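Local coordinates for MHC class I protein (PDB 6LUP) that probably presents bound peptides at the cell surface to T cells, as other MHC class I molecules do, at residues Phe110-Ser122 with Trp130-Trp144. Numbering follows the deposited sequence.
Sequences FVQHAWDSTDFIS and WVTPVTWGEITKNKW
Phe120 and Ile121 pack against helix 135-144: Phe120 meets Trp136, Gly137 and Thr140, and Ile121 meets Thr140, Lys141 and Trp144. Both face His113 across their own hairpin, which makes a classic beta bulge. Phe120 CG lies anti to its backbone N (chi1 171°), and this carries the ring to the backbone of Trp136 and Gly137. Its CE1 meets Trp136 O edge-on at 3.4 Å, close to the ring plane. CD1 of Ile121 ends an extended chain beside the backbone of Lys141. Its CG2 branch touches Trp144 CZ3 at 4.0 Å.

Trp144 points the edge of its six-membered ring at the face of His113, an edge-to-face pair with planes at 67°. His113 ND1 is hydrogen-bonded to Tyr92 OH, and Trp144 NE1 to the backbone of the bound peptide. Trp144 CE3 lies over the face of Trp130, whose CH2 reaches Val111 CG1 at 3.9 Å. By the turn Trp115-Thr118, Trp136 NE1 lies 3.7 Å from Trp115 CD1, the rings steeply inclined.

The backbones join at a single antiparallel hydrogen-bonded pair. Val131 N gives a nearly straight bond to Ser122 O (2.7 Å), and Ser122 N returns one to Val131 O (3.0 Å). Thr132 OG1 lies 2.8 Å from Phe120 O, but Val134 O competes for its one proton. Lys141 bends at chi4 to hydrogen-bond Trp130 O through NZ at 2.6 Å; NZ also forms a salt bridge with Asp145.

This is the alpha 2 side of the peptide-binding platform. Strand 129-131 closes one edge of the eight-stranded sheet. Helix 135-144 runs nearly parallel to strand 118-122, their axes at 15°. Thr140 and Lys143 also bind the peptide backbone. Arg82 NH1, at the end of helix 55-82, hydrogen-bonds Thr140 OG1 and Trp136 O, while Leu79 of that helix touches Trp115 and Phe120.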
ATOM      1  N   PHE A 110       1.915 -17.233  -3.353  1.00 40.40           N
ATOM      2  CA  PHE A 110       2.626 -16.620  -4.466  1.00 39.94           C
ATOM      3  C   PHE A 110       3.993 -16.125  -4.039  1.00 39.15           C
ATOM      4  O   PHE A 110       4.198 -15.748  -2.885  1.00 38.06           O
ATOM      5  CB  PHE A 110       1.819 -15.450  -5.048  1.00 39.92           C
ATOM      6  CG  PHE A 110       1.684 -14.274  -4.110  1.00 39.19           C
ATOM      7  CD1 PHE A 110       0.634 -14.211  -3.193  1.00 38.77           C
ATOM      8  CD2 PHE A 110       2.606 -13.224  -4.143  1.00 38.70           C
ATOM      9  CE1 PHE A 110       0.511 -13.131  -2.330  1.00 38.09           C
ATOM     10  CE2 PHE A 110       2.489 -12.144  -3.278  1.00 37.84           C
ATOM     11  CZ  PHE A 110       1.440 -12.097  -2.372  1.00 37.67           C
ATOM     12  N   VAL A 111       4.922 -16.130  -4.987  1.00 39.71           N
ATOM     13  CA  VAL A 111       6.194 -15.439  -4.840  1.00 39.87           C
ATOM     14  C   VAL A 111       6.563 -14.869  -6.210  1.00 41.31           C
ATOM     15  O   VAL A 111       6.679 -15.605  -7.192  1.00 42.30           O
ATOM     16  CB  VAL A 111       7.306 -16.322  -4.203  1.00 39.33           C
ATOM     17  CG1 VAL A 111       7.495 -17.634  -4.950  1.00 40.17           C
ATOM     18  CG2 VAL A 111       8.619 -15.561  -4.096  1.00 38.87           C
ATOM     19  N   GLN A 112       6.702 -13.547  -6.262  1.00 41.64           N
ATOM     20  CA  GLN A 112       6.927 -12.818  -7.507  1.00 42.82           C
ATOM     21  C   GLN A 112       8.098 -11.865  -7.345  1.00 42.79           C
ATOM     22  O   GLN A 112       8.190 -11.147  -6.348  1.00 42.08           O
ATOM     23  CB  GLN A 112       5.679 -12.020  -7.896  1.00 43.27           C
ATOM     24  CG  GLN A 112       4.457 -12.861  -8.220  1.00 44.29           C
ATOM     25  CD  GLN A 112       3.160 -12.087  -8.086  1.00 45.00           C
ATOM     26  OE1 GLN A 112       2.195 -12.575  -7.497  1.00 45.19           O
ATOM     27  NE2 GLN A 112       3.128 -10.869  -8.626  1.00 45.36           N
ATOM     28  N   HIS A 113       8.986 -11.865  -8.333  1.00 43.61           N
ATOM     29  CA  HIS A 113      10.152 -10.994  -8.328  1.00 44.22           C
ATOM     30  C   HIS A 113      10.077 -10.014  -9.495  1.00 45.98           C
ATOM     31  O   HIS A 113       9.575 -10.351 -10.575  1.00 46.81           O
ATOM     32  CB  HIS A 113      11.438 -11.809  -8.439  1.00 44.02           C
ATOM     33  CG  HIS A 113      11.602 -12.851  -7.378  1.00 42.92           C
ATOM     34  ND1 HIS A 113      12.694 -12.888  -6.538  1.00 42.43           N
ATOM     35  CD2 HIS A 113      10.826 -13.907  -7.030  1.00 42.63           C
ATOM     36  CE1 HIS A 113      12.580 -13.918  -5.715  1.00 41.88           C
ATOM     37  NE2 HIS A 113      11.455 -14.551  -5.993  1.00 41.84           N
ATOM     38  N   ALA A 114      10.575  -8.800  -9.271  1.00 46.77           N
ATOM     39  CA  ALA A 114      10.614  -7.787 -10.318  1.00 48.27           C
ATOM     40  C   ALA A 114      11.920  -7.016 -10.341  1.00 49.42           C
ATOM     41  O   ALA A 114      12.497  -6.695  -9.298  1.00 48.11           O
ATOM     42  CB  ALA A 114       9.452  -6.824 -10.189  1.00 47.94           C
ATOM     43  N   TRP A 115      12.361  -6.727 -11.559  1.00 51.76           N
ATOM     44  CA  TRP A 115      13.531  -5.910 -11.822  1.00 53.56           C
ATOM     45  C   TRP A 115      13.059  -4.624 -12.492  1.00 54.44           C
ATOM     46  O   TRP A 115      12.325  -4.665 -13.484  1.00 54.84           O
ATOM     47  CB  TRP A 115      14.503  -6.693 -12.707  1.00 55.44           C
ATOM     48  CG  TRP A 115      15.478  -5.869 -13.486  1.00 57.89           C
ATOM     49  CD1 TRP A 115      15.513  -5.718 -14.839  1.00 59.73           C
ATOM     50  CD2 TRP A 115      16.566  -5.092 -12.968  1.00 58.58           C
ATOM     51  NE1 TRP A 115      16.551  -4.897 -15.200  1.00 61.21           N
ATOM     52  CE2 TRP A 115      17.213  -4.495 -14.070  1.00 60.20           C
ATOM     53  CE3 TRP A 115      17.058  -4.840 -11.680  1.00 58.23           C
ATOM     54  CZ2 TRP A 115      18.325  -3.663 -13.931  1.00 61.27           C
ATOM     55  CZ3 TRP A 115      18.168  -4.007 -11.539  1.00 59.08           C
ATOM     56  CH2 TRP A 115      18.786  -3.431 -12.661  1.00 60.70           C
ATOM     57  N   ASP A 116      13.466  -3.489 -11.928  1.00 54.74           N
ATOM     58  CA  ASP A 116      13.012  -2.169 -12.383  1.00 55.71           C
ATOM     59  C   ASP A 116      11.503  -2.132 -12.629  1.00 54.61           C
ATOM     60  O   ASP A 116      11.044  -1.689 -13.681  1.00 55.77           O
ATOM     61  CB  ASP A 116      13.790  -1.715 -13.629  1.00 58.11           C
ATOM     62  CG  ASP A 116      15.170  -1.161 -13.296  1.00 59.29           C
ATOM     63  OD1 ASP A 116      15.485  -0.988 -12.101  1.00 58.84           O
ATOM     64  OD2 ASP A 116      15.943  -0.890 -14.236  1.00 61.54           O
ATOM     65  N   SER A 117      10.748  -2.614 -11.646  1.00 52.75           N
ATOM     66  CA  SER A 117       9.279  -2.606 -11.664  1.00 51.87           C
ATOM     67  C   SER A 117       8.624  -3.338 -12.846  1.00 52.34           C
ATOM     68  O   SER A 117       7.480  -3.050 -13.203  1.00 52.29           O
ATOM     69  CB  SER A 117       8.734  -1.176 -11.521  1.00 51.69           C
ATOM     70  OG  SER A 117       9.102  -0.615 -10.272  1.00 50.85           O
ATOM     71  N   THR A 118       9.349  -4.287 -13.439  1.00 52.71           N
ATOM     72  CA  THR A 118       8.789  -5.172 -14.465  1.00 53.33           C
ATOM     73  C   THR A 118       8.991  -6.640 -14.079  1.00 52.96           C
ATOM     74  O   THR A 118       9.995  -6.991 -13.453  1.00 52.09           O
ATOM     75  CB  THR A 118       9.408  -4.927 -15.861  1.00 54.97           C
ATOM     76  OG1 THR A 118      10.824  -5.125 -15.804  1.00 55.37           O
ATOM     77  CG2 THR A 118       9.111  -3.518 -16.359  1.00 55.57           C
ATOM     78  N   ASP A 119       8.030  -7.484 -14.460  1.00 53.22           N
ATOM     79  CA  ASP A 119       8.087  -8.920 -14.183  1.00 53.02           C
ATOM     80  C   ASP A 119       9.461  -9.497 -14.477  1.00 53.35           C
ATOM     81  O   ASP A 119       9.992  -9.333 -15.572  1.00 55.12           O
ATOM     82  CB  ASP A 119       7.032  -9.671 -14.997  1.00 53.99           C
ATOM     83  CG  ASP A 119       5.634  -9.529 -14.426  1.00 53.81           C
ATOM     84  OD1 ASP A 119       5.403  -8.644 -13.574  1.00 53.35           O
ATOM     85  OD2 ASP A 119       4.758 -10.311 -14.838  1.00 54.91           O
ATOM     86  N   PHE A 120      10.042 -10.154 -13.483  1.00 52.40           N
ATOM     87  CA  PHE A 120      11.329 -10.793 -13.668  1.00 53.07           C
ATOM     88  C   PHE A 120      11.180 -12.308 -13.633  1.00 53.25           C
ATOM     89  O   PHE A 120      11.478 -12.985 -14.615  1.00 55.10           O
ATOM     90  CB  PHE A 120      12.338 -10.299 -12.629  1.00 52.29           C
ATOM     91  CG  PHE A 120      13.624 -11.073 -12.614  1.00 53.10           C
ATOM     92  CD1 PHE A 120      14.416 -11.167 -13.758  1.00 54.58           C
ATOM     93  CD2 PHE A 120      14.052 -11.702 -11.449  1.00 52.04           C
ATOM     94  CE1 PHE A 120      15.601 -11.882 -13.743  1.00 55.02           C
ATOM     95  CE2 PHE A 120      15.239 -12.417 -11.427  1.00 52.59           C
ATOM     96  CZ  PHE A 120      16.015 -12.508 -12.575  1.00 54.00           C
ATOM     97  N   ILE A 121      10.702 -12.828 -12.506  1.00 51.80           N
ATOM     98  CA  ILE A 121      10.529 -14.263 -12.325  1.00 51.55           C
ATOM     99  C   ILE A 121       9.475 -14.519 -11.245  1.00 50.56           C
ATOM    100  O   ILE A 121       9.312 -13.717 -10.324  1.00 49.83           O
ATOM    101  CB  ILE A 121      11.884 -14.950 -11.999  1.00 51.57           C
ATOM    102  CG1 ILE A 121      11.841 -16.447 -12.326  1.00 52.14           C
ATOM    103  CG2 ILE A 121      12.325 -14.679 -10.563  1.00 50.13           C
ATOM    104  CD1 ILE A 121      13.199 -17.119 -12.327  1.00 52.20           C
ATOM    105  N   SER A 122       8.742 -15.621 -11.377  1.00 50.80           N
ATOM    106  CA  SER A 122       7.748 -16.008 -10.376  1.00 50.35           C
ATOM    107  C   SER A 122       7.520 -17.517 -10.388  1.00 51.26           C
ATOM    108  O   SER A 122       7.850 -18.188 -11.366  1.00 52.84           O
ATOM    109  CB  SER A 122       6.429 -15.253 -10.583  1.00 50.17           C
ATOM    110  OG  SER A 122       5.906 -15.457 -11.883  1.00 51.53           O
ATOM    111  N   TRP A 130       9.482 -22.389 -12.265  1.00 57.08           N
ATOM    112  CA  TRP A 130       9.607 -20.934 -12.298  1.00 56.55           C
ATOM    113  C   TRP A 130       9.340 -20.397 -13.697  1.00 58.38           C
ATOM    114  O   TRP A 130       9.788 -20.974 -14.688  1.00 59.83           O
ATOM    115  CB  TRP A 130      10.993 -20.501 -11.823  1.00 55.61           C
ATOM    116  CG  TRP A 130      11.252 -20.833 -10.386  1.00 54.39           C
ATOM    117  CD1 TRP A 130      11.796 -21.985  -9.901  1.00 54.21           C
ATOM    118  CD2 TRP A 130      10.973 -20.006  -9.245  1.00 52.66           C
ATOM    119  NE1 TRP A 130      11.879 -21.929  -8.528  1.00 52.69           N
ATOM    120  CE2 TRP A 130      11.378 -20.728  -8.100  1.00 51.83           C
ATOM    121  CE3 TRP A 130      10.424 -18.727  -9.080  1.00 51.70           C
ATOM    122  CZ2 TRP A 130      11.250 -20.213  -6.804  1.00 50.05           C
ATOM    123  CZ3 TRP A 130      10.297 -18.215  -7.788  1.00 50.01           C
ATOM    124  CH2 TRP A 130      10.710 -18.959  -6.670  1.00 49.15           C
ATOM    125  N   VAL A 131       8.601 -19.294 -13.769  1.00 58.61           N
ATOM    126  CA  VAL A 131       8.284 -18.665 -15.051  1.00 60.14           C
ATOM    127  C   VAL A 131       8.921 -17.280 -15.171  1.00 60.05           C
ATOM    128  O   VAL A 131       8.996 -16.528 -14.197  1.00 58.60           O
ATOM    129  CB  VAL A 131       6.756 -18.621 -15.329  1.00 60.33           C
ATOM    130  CG1 VAL A 131       6.143 -20.009 -15.189  1.00 60.85           C
ATOM    131  CG2 VAL A 131       6.045 -17.645 -14.409  1.00 59.19           C
ATOM    132  N   THR A 132       9.404 -16.968 -16.369  1.00 62.14           N
ATOM    133  CA  THR A 132      10.032 -15.681 -16.653  1.00 63.30           C
ATOM    134  C   THR A 132       9.657 -15.200 -18.057  1.00 66.05           C
ATOM    135  O   THR A 132       9.845 -15.928 -19.036  1.00 67.75           O
ATOM    136  CB  THR A 132      11.570 -15.732 -16.487  1.00 63.58           C
ATOM    137  OG1 THR A 132      12.146 -14.489 -16.907  1.00 64.15           O
ATOM    138  CG2 THR A 132      12.187 -16.878 -17.299  1.00 65.01           C
ATOM    139  N   PRO A 133       9.107 -13.977 -18.161  1.00 66.84           N
ATOM    140  CA  PRO A 133       8.738 -13.443 -19.473  1.00 68.93           C
ATOM    141  C   PRO A 133       9.905 -12.775 -20.214  1.00 70.81           C
ATOM    142  O   PRO A 133       9.718 -12.276 -21.322  1.00 72.46           O
ATOM    143  CB  PRO A 133       7.662 -12.412 -19.130  1.00 67.64           C
ATOM    144  CG  PRO A 133       8.037 -11.928 -17.773  1.00 65.72           C
ATOM    145  CD  PRO A 133       8.698 -13.079 -17.063  1.00 64.98           C
ATOM    146  N   VAL A 134      11.092 -12.770 -19.609  1.00 71.27           N
ATOM    147  CA  VAL A 134      12.245 -12.069 -20.180  1.00 73.33           C
ATOM    148  C   VAL A 134      13.478 -12.959 -20.294  1.00 75.25           C
ATOM    149  O   VAL A 134      13.627 -13.929 -19.549  1.00 74.33           O
ATOM    150  CB  VAL A 134      12.596 -10.785 -19.392  1.00 72.14           C
ATOM    151  CG1 VAL A 134      11.544  -9.710 -19.619  1.00 71.69           C
ATOM    152  CG2 VAL A 134      12.769 -11.078 -17.907  1.00 70.69           C
ATOM    153  N   THR A 135      14.359 -12.608 -21.232  1.00 78.60           N
ATOM    154  CA  THR A 135      15.565 -13.389 -21.518  1.00 80.90           C
ATOM    155  C   THR A 135      16.567 -13.371 -20.366  1.00 79.91           C
ATOM    156  O   THR A 135      17.251 -14.368 -20.121  1.00 79.75           O
ATOM    157  CB  THR A 135      16.273 -12.910 -22.808  1.00 83.96           C
ATOM    158  OG1 THR A 135      16.670 -11.540 -22.661  1.00 84.16           O
ATOM    159  CG2 THR A 135      15.358 -13.053 -24.027  1.00 85.66           C
ATOM    160  N   TRP A 136      16.646 -12.241 -19.660  1.00 79.35           N
ATOM    161  CA  TRP A 136      17.584 -12.094 -18.542  1.00 78.94           C
ATOM    162  C   TRP A 136      17.144 -12.825 -17.263  1.00 76.84           C
ATOM    163  O   TRP A 136      17.808 -12.738 -16.223  1.00 75.11           O
ATOM    164  CB  TRP A 136      17.917 -10.618 -18.269  1.00 79.16           C
ATOM    165  CG  TRP A 136      16.733  -9.695 -18.148  1.00 79.03           C
ATOM    166  CD1 TRP A 136      16.060  -9.369 -17.004  1.00 77.06           C
ATOM    167  CD2 TRP A 136      16.103  -8.958 -19.207  1.00 80.59           C
ATOM    168  NE1 TRP A 136      15.047  -8.484 -17.284  1.00 77.12           N
ATOM    169  CE2 TRP A 136      15.050  -8.215 -18.628  1.00 79.30           C
ATOM    170  CE3 TRP A 136      16.326  -8.857 -20.588  1.00 83.16           C
ATOM    171  CZ2 TRP A 136      14.218  -7.380 -19.383  1.00 79.90           C
ATOM    172  CZ3 TRP A 136      15.496  -8.025 -21.340  1.00 83.84           C
ATOM    173  CH2 TRP A 136      14.455  -7.300 -20.733  1.00 82.41           C
ATOM    174  N   GLY A 137      16.031 -13.547 -17.356  1.00 76.25           N
ATOM    175  CA  GLY A 137      15.557 -14.400 -16.272  1.00 75.54           C
ATOM    176  C   GLY A 137      15.796 -15.876 -16.537  1.00 76.63           C
ATOM    177  O   GLY A 137      15.790 -16.689 -15.606  1.00 75.20           O
ATOM    178  N   GLU A 138      16.016 -16.215 -17.806  1.00 78.92           N
ATOM    179  CA  GLU A 138      16.158 -17.604 -18.250  1.00 79.91           C
ATOM    180  C   GLU A 138      17.286 -18.351 -17.552  1.00 78.03           C
ATOM    181  O   GLU A 138      17.132 -19.518 -17.188  1.00 77.58           O
ATOM    182  CB  GLU A 138      16.343 -17.666 -19.768  1.00 83.84           C
ATOM    183  CG  GLU A 138      15.084 -17.335 -20.553  1.00 87.08           C
ATOM    184  CD  GLU A 138      15.294 -17.352 -22.057  1.00 92.01           C
ATOM    185  OE1 GLU A 138      16.287 -17.954 -22.526  1.00 94.38           O
ATOM    186  OE2 GLU A 138      14.453 -16.762 -22.770  1.00 93.37           O
ATOM    187  N   ILE A 139      18.412 -17.672 -17.358  1.00 76.98           N
ATOM    188  CA  ILE A 139      19.567 -18.281 -16.702  1.00 76.32           C
ATOM    189  C   ILE A 139      19.313 -18.545 -15.208  1.00 73.48           C
ATOM    190  O   ILE A 139      19.852 -19.502 -14.642  1.00 73.18           O
ATOM    191  CB  ILE A 139      20.869 -17.472 -16.959  1.00 77.77           C
ATOM    192  CG1 ILE A 139      22.102 -18.200 -16.404  1.00 78.39           C
ATOM    193  CG2 ILE A 139      20.768 -16.054 -16.419  1.00 77.26           C
ATOM    194  CD1 ILE A 139      22.513 -19.423 -17.199  1.00 80.01           C
ATOM    195  N   THR A 140      18.476 -17.714 -14.588  1.00 70.97           N
ATOM    196  CA  THR A 140      18.048 -17.918 -13.202  1.00 67.62           C
ATOM    197  C   THR A 140      17.004 -19.037 -13.113  1.00 66.85           C
ATOM    198  O   THR A 140      17.062 -19.879 -12.209  1.00 65.60           O
ATOM    199  CB  THR A 140      17.510 -16.609 -12.581  1.00 66.53           C
ATOM    200  OG1 THR A 140      18.574 -15.656 -12.477  1.00 66.39           O
ATOM    201  CG2 THR A 140      16.934 -16.849 -11.190  1.00 64.84           C
ATOM    202  N   LYS A 141      16.064 -19.042 -14.059  1.00 67.16           N
ATOM    203  CA  LYS A 141      15.017 -20.064 -14.131  1.00 66.92           C
ATOM    204  C   LYS A 141      15.607 -21.469 -14.233  1.00 67.64           C
ATOM    205  O   LYS A 141      15.137 -22.398 -13.570  1.00 66.67           O
ATOM    206  CB  LYS A 141      14.078 -19.796 -15.314  1.00 67.39           C
ATOM    207  CG  LYS A 141      13.085 -20.913 -15.587  1.00 67.19           C
ATOM    208  CD  LYS A 141      12.286 -20.678 -16.858  1.00 68.17           C
ATOM    209  CE  LYS A 141      11.686 -21.973 -17.384  1.00 68.83           C
ATOM    210  NZ  LYS A 141      10.854 -22.691 -16.381  1.00 67.05           N
ATOM    211  N   ASN A 142      16.640 -21.612 -15.058  1.00 69.15           N
ATOM    212  CA  ASN A 142      17.290 -22.901 -15.252  1.00 70.57           C
ATOM    213  C   ASN A 142      17.987 -23.395 -13.990  1.00 69.14           C
ATOM    214  O   ASN A 142      17.993 -24.596 -13.714  1.00 70.03           O
ATOM    215  CB  ASN A 142      18.260 -22.854 -16.434  1.00 72.80           C
ATOM    216  CG  ASN A 142      17.551 -22.744 -17.777  1.00 74.63           C
ATOM    217  OD1 ASN A 142      18.191 -22.515 -18.803  1.00 76.50           O
ATOM    218  ND2 ASN A 142      16.229 -22.913 -17.779  1.00 73.92           N
ATOM    219  N   LYS A 143      18.560 -22.466 -13.227  1.00 67.15           N
ATOM    220  CA  LYS A 143      19.183 -22.792 -11.946  1.00 64.99           C
ATOM    221  C   LYS A 143      18.131 -23.149 -10.899  1.00 62.81           C
ATOM    222  O   LYS A 143      18.274 -24.135 -10.174  1.00 62.20           O
ATOM    223  CB  LYS A 143      20.038 -21.628 -11.446  1.00 65.19           C
ATOM    224  CG  LYS A 143      21.297 -21.387 -12.262  1.00 67.80           C
ATOM    225  CD  LYS A 143      21.931 -20.040 -11.945  1.00 68.47           C
ATOM    226  CE  LYS A 143      22.772 -20.098 -10.682  1.00 68.54           C
ATOM    227  NZ  LYS A 143      23.546 -18.838 -10.501  1.00 70.19           N
ATOM    228  N   TRP A 144      17.071 -22.347 -10.842  1.00 60.99           N
ATOM    229  CA  TRP A 144      16.047 -22.472  -9.807  1.00 58.72           C
ATOM    230  C   TRP A 144      15.116 -23.664 -10.003  1.00 59.73           C
ATOM    231  O   TRP A 144      14.602 -24.210  -9.028  1.00 58.81           O
ATOM    232  CB  TRP A 144      15.255 -21.170  -9.687  1.00 57.01           C
ATOM    233  CG  TRP A 144      15.998 -20.083  -8.949  1.00 55.24           C
ATOM    234  CD1 TRP A 144      17.335 -20.041  -8.667  1.00 54.92           C
ATOM    235  CD2 TRP A 144      15.442 -18.875  -8.422  1.00 53.93           C
ATOM    236  NE1 TRP A 144      17.644 -18.890  -7.987  1.00 53.69           N
ATOM    237  CE2 TRP A 144      16.501 -18.154  -7.824  1.00 53.48           C
ATOM    238  CE3 TRP A 144      14.152 -18.330  -8.393  1.00 53.28           C
ATOM    239  CZ2 TRP A 144      16.309 -16.918  -7.201  1.00 52.63           C
ATOM    240  CZ3 TRP A 144      13.962 -17.100  -7.777  1.00 52.26           C
ATOM    241  CH2 TRP A 144      15.036 -16.408  -7.191  1.00 52.12           C
TER